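Local coordinates for haloacid dehalogenase/epoxide hydrolase family (PDB 2PR7), which is uncharacterised but probably acts as a metal-dependent hydrolase of the haloacid dehalogenase family, and binds a calcium ion in the crystal, at residues 61-65 with 82-87. Residues are numbered along the deposited sequence; the frame is centred on the assembly and turned at random.
Sequences VDKVL and AAADAI
Lys63 leaves the edge strand 63-66 and lies over the last turn of helix 77-86 at Ala86. Its CB lies 4.3 Å from Ala86 CB. CG is 3.8 Å from Ala86 O and packs beside Ala86 CB and Ile87 CG2. The bend at chi2 (-78°) then carries the chain across in front of the carbonyl of Ala86, beyond its oxygen: CD stays 4.1 Å from Ala86 O, CE closes to 3.5 Å from it, and a second bend at chi4 (-43°) leaves NZ making a weak hydrogen bond of 3.4 Å to Ala86 O. Two residues up the strand, Leu65 pushes CD1 at the helix backbone, 3.5 Å from both Ala83 CA and Ala82 O, with the methyls of Ala82, Ala83 and Ala86 about it. That Ala82 O already accepts the helical bond from Ala86 N. At the other end, Asp62 offers Ile87 CG2 just its CB, while its OD2 takes the backbone NH of Thr37 on the neighbouring strand. Strand and helix run nearly antiparallel (160°), as expected where a helix packs on the parallel sheet of a Rossmann-like HAD core. The contact is thus mainly apolar, with small alanines letting the helix sit close to Leu65; the ammonium adds a loose polar touch at the helix C-terminus, where its positive charge would favourably meet the negative end of the helix dipole.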
# COMPACT_ATOMS: atom_id res chain seq x y z
N VAL A 61 6.43 7.27 -1.41
CA VAL A 61 6.30 5.94 -1.97
C VAL A 61 6.98 5.91 -3.33
O VAL A 61 7.21 6.98 -3.96
CB VAL A 61 4.80 5.52 -2.04
CG1 VAL A 61 4.20 5.59 -0.65
CG2 VAL A 61 4.01 6.44 -2.97
N ASP A 62 7.23 4.70 -3.81
CA ASP A 62 7.84 4.48 -5.12
C ASP A 62 6.88 4.78 -6.26
O ASP A 62 7.28 5.38 -7.27
CB ASP A 62 8.35 3.05 -5.28
CG ASP A 62 9.52 2.77 -4.39
OD1 ASP A 62 10.50 3.55 -4.41
OD2 ASP A 62 9.48 1.77 -3.66
N LYS A 63 5.61 4.38 -6.10
CA LYS A 63 4.65 4.55 -7.17
C LYS A 63 3.24 4.77 -6.64
O LYS A 63 2.87 4.21 -5.63
CB LYS A 63 4.64 3.30 -8.01
CG LYS A 63 5.96 2.88 -8.63
CD LYS A 63 6.31 3.69 -9.83
CE LYS A 63 7.53 3.10 -10.52
NZ LYS A 63 8.57 2.69 -9.53
N VAL A 64 2.44 5.50 -7.40
CA VAL A 64 1.03 5.68 -7.15
C VAL A 64 0.26 5.18 -8.38
O VAL A 64 0.52 5.63 -9.51
CB VAL A 64 0.72 7.19 -6.87
CG1 VAL A 64 -0.78 7.47 -6.96
CG2 VAL A 64 1.28 7.64 -5.50
N LEU A 65 -0.68 4.28 -8.13
CA LEU A 65 -1.56 3.73 -9.17
C LEU A 65 -3.02 4.01 -8.80
O LEU A 65 -3.44 3.71 -7.68
CB LEU A 65 -1.38 2.20 -9.34
CG LEU A 65 -0.06 1.72 -9.93
CD1 LEU A 65 -0.11 0.18 -10.10
CD2 LEU A 65 0.23 2.40 -11.24
N ALA A 82 -0.84 -5.11 -11.46
CA ALA A 82 -0.27 -3.85 -11.93
C ALA A 82 0.62 -3.24 -10.84
O ALA A 82 1.70 -2.69 -11.10
CB ALA A 82 -1.38 -2.87 -12.32
N ALA A 83 0.14 -3.34 -9.60
CA ALA A 83 0.89 -2.79 -8.47
C ALA A 83 2.22 -3.54 -8.28
O ALA A 83 3.29 -2.92 -8.16
CB ALA A 83 0.05 -2.87 -7.22
N ALA A 84 2.14 -4.87 -8.34
CA ALA A 84 3.32 -5.71 -8.21
C ALA A 84 4.30 -5.40 -9.35
O ALA A 84 5.51 -5.15 -9.13
CB ALA A 84 2.92 -7.19 -8.19
N ASP A 85 3.78 -5.40 -10.58
CA ASP A 85 4.59 -5.03 -11.76
C ASP A 85 5.30 -3.68 -11.60
O ASP A 85 6.47 -3.55 -11.97
CB ASP A 85 3.73 -5.01 -13.05
CG ASP A 85 3.25 -6.40 -13.50
OD1 ASP A 85 3.70 -7.43 -12.96
OD2 ASP A 85 2.41 -6.46 -14.41
N ALA A 86 4.61 -2.70 -11.00
CA ALA A 86 5.14 -1.32 -10.85
C ALA A 86 6.44 -1.25 -10.03
O ALA A 86 7.24 -0.33 -10.19
CB ALA A 86 4.07 -0.39 -10.20
N ILE A 87 6.61 -2.22 -9.12
CA ILE A 87 7.81 -2.29 -8.28
C ILE A 87 8.63 -3.54 -8.60
O ILE A 87 9.50 -3.95 -7.80
CB ILE A 87 7.48 -2.14 -6.77
CG1 ILE A 87 6.49 -3.22 -6.31
CG2 ILE A 87 6.94 -0.76 -6.51
CD1 ILE A 87 6.26 -3.25 -4.78